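PDB 2P9X: nitrosopumilus output domain-containing protein from Pyrococcus horikoshii, which is of unknown function but binds zinc ions, and is an all-helical protein assembled in this crystal form from four copies of the chain. Local coordinates for residues A[10-13]-A[14-18]; A[29-32]-A[33-37]. All coordinates share one frame; numbering follows the deposited sequence.

Both interactions are local, each made by side chains and peptide groups about one helical turn apart, and they come in series along the chain. Interaction 1 lies in the second half of helix 3-19; interaction 2 covers the last turn and exit of helix 23-35, the next helix in the chain. Their centres are 18 Å apart and their nearest atoms about 7 Å, so they do not touch. Helix 23-35 links them: E24 near its start pairs with R17, and interaction 2 is at its end. Interaction 1 also meets helix 59-76 and touches the second subunit through E18 alone; interaction 2 meets helix 46-57 and the third and fourth subunits.

Interaction 1: residues A[10-13]-A[14-18]; sequences KTII and LALRE
I13 and R17, one helical turn apart, make the closest side-chain contact here. They run side by side in the same direction, and the CG2 methyl of I13 sits over the centre of one face of the R17 guanidinium, 3.4 Å from CZ. R17 gets there with its CG anti to the carbonyl carbon (chi1 -71°) and the chain extended from CG to NE, which lays the flat group back along the helix. A salt bridge from NE to E24 on helix 23-35 helps fix its rotation.

Two further apolar pairs repeat the four-residue spacing. I12 CG2 lies 4.2 Å from L16 CG on the inner side, where I12 also meets I69 of helix 59-76 and L16 packs on L23 and L27 of helix 23-35. K10, bent at chi2 (59°), brings its CE within 3.9 Å of L14 CD2, the two side chains crossing at a slant on the outer side. K10 NZ stays 4.8 Å from R17 NH1, and the R17 charge is paired with E24.

Beneath the side chains run four backbone bonds: L14 N to K10 O (2.9 Å), A15 N to T11 O (3.0 Å), L16 N to I12 O (2.9 Å) and R17 N to I13 O (3.1 Å). T11 OG1 turns back to the carbonyl of I7. E18, paired with K72, and E24 are ligands of separate zinc sites, not bound to this chain in the model. The bonds are those of a regular alpha helix; it is amphipathic because I12 and L16 face the bundle while K10 and L14 face outward.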
ATOM      1  N   LYS A  10       3.474  -9.948  21.873  1.00 21.33           N
ATOM      2  CA  LYS A  10       2.073 -10.346  21.984  1.00 22.83           C
ATOM      3  C   LYS A  10       1.135  -9.177  21.712  1.00 22.42           C
ATOM      4  O   LYS A  10       0.105  -9.339  21.058  1.00 22.06           O
ATOM      5  CB  LYS A  10       1.777 -10.924  23.369  1.00 26.47           C
ATOM      6  CG  LYS A  10       0.381 -11.521  23.494  1.00 31.71           C
ATOM      7  CD  LYS A  10       0.174 -12.641  22.475  1.00 35.76           C
ATOM      8  CE  LYS A  10      -1.231 -13.226  22.549  1.00 39.68           C
ATOM      9  NZ  LYS A  10      -1.216 -14.657  22.965  1.00 42.08           N
ATOM     10  N   THR A  11       1.487  -7.997  22.212  1.00 20.85           N
ATOM     11  CA  THR A  11       0.647  -6.824  22.002  1.00 21.44           C
ATOM     12  C   THR A  11       0.532  -6.536  20.512  1.00 21.02           C
ATOM     13  O   THR A  11      -0.547  -6.210  20.021  1.00 22.28           O
ATOM     14  CB  THR A  11       1.218  -5.586  22.704  1.00 24.72           C
ATOM     15  OG1 THR A  11       1.317  -5.846  24.107  1.00 26.49           O
ATOM     16  CG2 THR A  11       0.306  -4.380  22.488  1.00 26.07           C
ATOM     17  N   ILE A  12       1.646  -6.652  19.795  1.00 20.15           N
ATOM     18  CA  ILE A  12       1.626  -6.406  18.358  1.00 19.78           C
ATOM     19  C   ILE A  12       0.772  -7.453  17.651  1.00 19.22           C
ATOM     20  O   ILE A  12      -0.051  -7.124  16.801  1.00 21.18           O
ATOM     21  CB  ILE A  12       3.050  -6.431  17.759  1.00 19.30           C
ATOM     22  CG1 ILE A  12       3.856  -5.253  18.308  1.00 21.04           C
ATOM     23  CG2 ILE A  12       2.971  -6.346  16.233  1.00 20.65           C
ATOM     24  CD1 ILE A  12       5.277  -5.178  17.772  1.00 20.57           C
ATOM     25  N   ILE A  13       0.962  -8.715  18.013  1.00 20.25           N
ATOM     26  CA  ILE A  13       0.191  -9.787  17.408  1.00 20.30           C
ATOM     27  C   ILE A  13      -1.311  -9.561  17.600  1.00 21.14           C
ATOM     28  O   ILE A  13      -2.092  -9.749  16.668  1.00 20.17           O
ATOM     29  CB  ILE A  13       0.616 -11.149  17.993  1.00 22.86           C
ATOM     30  CG1 ILE A  13       1.996 -11.523  17.440  1.00 25.96           C
ATOM     31  CG2 ILE A  13      -0.414 -12.203  17.658  1.00 26.25           C
ATOM     32  CD1 ILE A  13       2.699 -12.609  18.225  1.00 29.56           C
ATOM     33  N   LEU A  14      -1.719  -9.151  18.797  1.00 21.35           N
ATOM     34  CA  LEU A  14      -3.143  -8.905  19.038  1.00 22.12           C
ATOM     35  C   LEU A  14      -3.624  -7.722  18.197  1.00 22.83           C
ATOM     36  O   LEU A  14      -4.749  -7.725  17.699  1.00 23.84           O
ATOM     37  CB  LEU A  14      -3.407  -8.645  20.526  1.00 23.68           C
ATOM     38  CG  LEU A  14      -3.166  -9.832  21.463  1.00 25.85           C
ATOM     39  CD1 LEU A  14      -3.380  -9.391  22.900  1.00 27.75           C
ATOM     40  CD2 LEU A  14      -4.102 -10.981  21.111  1.00 28.19           C
ATOM     41  N   ALA A  15      -2.768  -6.717  18.027  1.00 20.97           N
ATOM     42  CA  ALA A  15      -3.137  -5.555  17.221  1.00 20.41           C
ATOM     43  C   ALA A  15      -3.362  -5.983  15.769  1.00 21.00           C
ATOM     44  O   ALA A  15      -4.317  -5.550  15.126  1.00 22.36           O
ATOM     45  CB  ALA A  15      -2.049  -4.484  17.297  1.00 20.01           C
ATOM     46  N   LEU A  16      -2.489  -6.844  15.253  1.00 20.25           N
ATOM     47  CA  LEU A  16      -2.636  -7.292  13.871  1.00 20.64           C
ATOM     48  C   LEU A  16      -3.939  -8.066  13.698  1.00 20.67           C
ATOM     49  O   LEU A  16      -4.632  -7.906  12.696  1.00 21.64           O
ATOM     50  CB  LEU A  16      -1.451  -8.171  13.456  1.00 19.24           C
ATOM     51  CG  LEU A  16      -0.049  -7.569  13.606  1.00 19.23           C
ATOM     52  CD1 LEU A  16       0.976  -8.596  13.142  1.00 20.68           C
ATOM     53  CD2 LEU A  16       0.075  -6.278  12.802  1.00 20.71           C
ATOM     54  N   ARG A  17      -4.279  -8.894  14.679  1.00 20.83           N
ATOM     55  CA  ARG A  17      -5.507  -9.678  14.611  1.00 21.55           C
ATOM     56  C   ARG A  17      -6.734  -8.770  14.682  1.00 22.58           C
ATOM     57  O   ARG A  17      -7.781  -9.084  14.111  1.00 24.55           O
ATOM     58  CB  ARG A  17      -5.528 -10.718  15.735  1.00 21.83           C
ATOM     59  CG  ARG A  17      -4.517 -11.832  15.488  1.00 23.12           C
ATOM     60  CD  ARG A  17      -4.417 -12.816  16.644  1.00 24.81           C
ATOM     61  NE  ARG A  17      -3.407 -13.828  16.356  1.00 25.34           N
ATOM     62  CZ  ARG A  17      -2.831 -14.597  17.274  1.00 28.59           C
ATOM     63  NH1 ARG A  17      -3.169 -14.476  18.553  1.00 27.31           N
ATOM     64  NH2 ARG A  17      -1.900 -15.472  16.916  1.00 28.26           N
ATOM     65  N   GLU A  18      -6.595  -7.644  15.379  1.00 22.51           N
ATOM     66  CA  GLU A  18      -7.687  -6.684  15.502  1.00 23.86           C
ATOM     67  C   GLU A  18      -7.907  -5.952  14.182  1.00 25.21           C
ATOM     68  O   GLU A  18      -9.037  -5.637  13.816  1.00 25.98           O
ATOM     69  CB  GLU A  18      -7.380  -5.659  16.593  1.00 27.63           C
ATOM     70  CG  GLU A  18      -8.527  -4.693  16.845  1.00 31.57           C
ATOM     71  CD  GLU A  18      -8.242  -3.718  17.964  1.00 34.79           C
ATOM     72  OE1 GLU A  18      -7.338  -3.995  18.782  1.00 35.24           O
ATOM     73  OE2 GLU A  18      -8.933  -2.677  18.032  1.00 35.27           O
TER

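Interaction 2: residues A[29-32]-A[33-37]; sequences AHLR and ATLNS
The A29-A33 and H30-T34 backbone bonds are ordinary alpha-helical ones, after which the chain breaks away at N36, whose phi is positive (48°). L31 O takes two donors from opposite faces of its carbonyl plane: L35 N at 2.9 Å and, nearly straight at the hydrogen, S37 N at 3.2 Å. The bond from N36 N to R32 O is weak.

H30 O is also held twice. T34 N makes the helical bond, while T34 OG1 donates to H30 O from 2.8 Å, above the carbonyl plane and on its other face. With OG1 placed between the backbone N and the carbonyl carbon (chi1 68°), the hydroxyl folds back onto the previous turn. That same hydroxyl stands over one face of the H30 imidazole, and T34 CG2 comes 3.8 Å from H30 CE1. The ring is held at both nitrogens: ND1 bonds to the hydroxyl of Y60 of the fourth subunit and NE2 to the carbonyl of A52, so this buried histidine joins helix 46-57 to a neighbouring subunit.

On the outer side, R32 bends at chi2 and chi3 and curls over the exit turn. Its NH2 gives a weak bond to N36 OD1 at 3.3 Å, the guanidinium and amide planes standing 65° apart, and S37 O lies over one guanidinium face. S37 OG closes the turn by bonding to L35 O at 2.9 Å.

This is a C-terminal cap with one left-handed residue, closed by a bond from S37 N to L31 O, six residues back, and without the 6→1 bond of a Schellman motif.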
ATOM      1  N   ALA A  29       4.559 -13.505   6.520  1.00 19.08           N
ATOM      2  CA  ALA A  29       5.106 -14.059   5.284  1.00 18.97           C
ATOM      3  C   ALA A  29       6.180 -13.116   4.753  1.00 19.39           C
ATOM      4  O   ALA A  29       7.223 -13.550   4.266  1.00 20.25           O
ATOM      5  CB  ALA A  29       4.004 -14.224   4.249  1.00 19.27           C
ATOM      6  N   HIS A  30       5.906 -11.818   4.833  1.00 18.76           N
ATOM      7  CA  HIS A  30       6.842 -10.799   4.376  1.00 18.22           C
ATOM      8  C   HIS A  30       8.133 -10.811   5.190  1.00 19.64           C
ATOM      9  O   HIS A  30       9.224 -10.794   4.630  1.00 21.85           O
ATOM     10  CB  HIS A  30       6.184  -9.425   4.475  1.00 18.41           C
ATOM     11  CG  HIS A  30       7.093  -8.293   4.123  1.00 17.20           C
ATOM     12  ND1 HIS A  30       7.557  -8.079   2.843  1.00 19.87           N
ATOM     13  CD2 HIS A  30       7.603  -7.293   4.880  1.00 18.02           C
ATOM     14  CE1 HIS A  30       8.310  -6.993   2.825  1.00 19.45           C
ATOM     15  NE2 HIS A  30       8.354  -6.497   4.050  1.00 20.34           N
ATOM     16  N   LEU A  31       8.017 -10.847   6.512  1.00 19.96           N
ATOM     17  CA  LEU A  31       9.214 -10.850   7.359  1.00 19.86           C
ATOM     18  C   LEU A  31      10.027 -12.122   7.199  1.00 21.60           C
ATOM     19  O   LEU A  31      11.251 -12.096   7.267  1.00 22.75           O
ATOM     20  CB  LEU A  31       8.834 -10.672   8.833  1.00 19.83           C
ATOM     21  CG  LEU A  31       8.172  -9.336   9.182  1.00 18.64           C
ATOM     22  CD1 LEU A  31       7.728  -9.383  10.641  1.00 19.61           C
ATOM     23  CD2 LEU A  31       9.143  -8.180   8.946  1.00 20.98           C
ATOM     24  N   ARG A  32       9.339 -13.241   7.004  1.00 21.91           N
ATOM     25  CA  ARG A  32      10.003 -14.530   6.836  1.00 24.52           C
ATOM     26  C   ARG A  32      10.797 -14.551   5.540  1.00 25.36           C
ATOM     27  O   ARG A  32      11.969 -14.931   5.519  1.00 26.52           O
ATOM     28  CB  ARG A  32       8.965 -15.655   6.803  1.00 26.93           C
ATOM     29  CG  ARG A  32       9.534 -17.064   6.907  1.00 32.42           C
ATOM     30  CD  ARG A  32       9.508 -17.556   8.352  1.00 38.62           C
ATOM     31  NE  ARG A  32      10.794 -17.414   9.025  1.00 42.31           N
ATOM     32  CZ  ARG A  32      10.952 -17.396  10.345  1.00 43.08           C
ATOM     33  NH1 ARG A  32       9.905 -17.504  11.150  1.00 43.94           N
ATOM     34  NH2 ARG A  32      12.166 -17.292  10.860  1.00 45.47           N
ATOM     35  N   ALA A  33      10.152 -14.134   4.456  1.00 24.84           N
ATOM     36  CA  ALA A  33      10.791 -14.132   3.144  1.00 26.87           C
ATOM     37  C   ALA A  33      11.907 -13.107   2.961  1.00 28.17           C
ATOM     38  O   ALA A  33      12.891 -13.376   2.265  1.00 31.12           O
ATOM     39  CB  ALA A  33       9.727 -13.940   2.057  1.00 27.89           C
ATOM     40  N   THR A  34      11.783 -11.944   3.589  1.00 27.46           N
ATOM     41  CA  THR A  34      12.788 -10.904   3.415  1.00 27.61           C
ATOM     42  C   THR A  34      13.873 -10.811   4.478  1.00 28.19           C
ATOM     43  O   THR A  34      14.974 -10.335   4.192  1.00 28.35           O
ATOM     44  CB  THR A  34      12.128  -9.513   3.271  1.00 28.60           C
ATOM     45  OG1 THR A  34      11.513  -9.137   4.512  1.00 25.73           O
ATOM     46  CG2 THR A  34      11.064  -9.545   2.174  1.00 27.44           C
ATOM     47  N   LEU A  35      13.583 -11.267   5.692  1.00 27.55           N
ATOM     48  CA  LEU A  35      14.566 -11.187   6.773  1.00 27.23           C
ATOM     49  C   LEU A  35      14.670 -12.451   7.617  1.00 26.80           C
ATOM     50  O   LEU A  35      15.389 -12.470   8.620  1.00 27.46           O
ATOM     51  CB  LEU A  35      14.224 -10.013   7.692  1.00 27.61           C
ATOM     52  CG  LEU A  35      14.210  -8.606   7.092  1.00 29.59           C
ATOM     53  CD1 LEU A  35      13.501  -7.662   8.046  1.00 29.02           C
ATOM     54  CD2 LEU A  35      15.635  -8.138   6.811  1.00 30.21           C
ATOM     55  N   ASN A  36      13.961 -13.501   7.213  1.00 26.18           N
ATOM     56  CA  ASN A  36      13.955 -14.755   7.953  1.00 27.23           C
ATOM     57  C   ASN A  36      13.717 -14.459   9.431  1.00 26.95           C
ATOM     58  O   ASN A  36      14.404 -14.987  10.312  1.00 26.78           O
ATOM     59  CB  ASN A  36      15.283 -15.497   7.774  1.00 30.19           C
ATOM     60  CG  ASN A  36      15.265 -16.872   8.410  1.00 34.44           C
ATOM     61  OD1 ASN A  36      14.267 -17.592   8.329  1.00 36.22           O
ATOM     62  ND2 ASN A  36      16.371 -17.247   9.045  1.00 37.83           N
ATOM     63  N   SER A  37      12.737 -13.599   9.689  1.00 24.22           N
ATOM     64  CA  SER A  37      12.398 -13.206  11.051  1.00 24.17           C
ATOM     65  C   SER A  37      10.899 -13.222  11.277  1.00 24.09           C
ATOM     66  O   SER A  37      10.116 -13.272  10.325  1.00 22.99           O
ATOM     67  CB  SER A  37      12.910 -11.793  11.340  1.00 24.87           C
ATOM     68  OG  SER A  37      14.318 -11.716  11.219  1.00 28.92           O
TER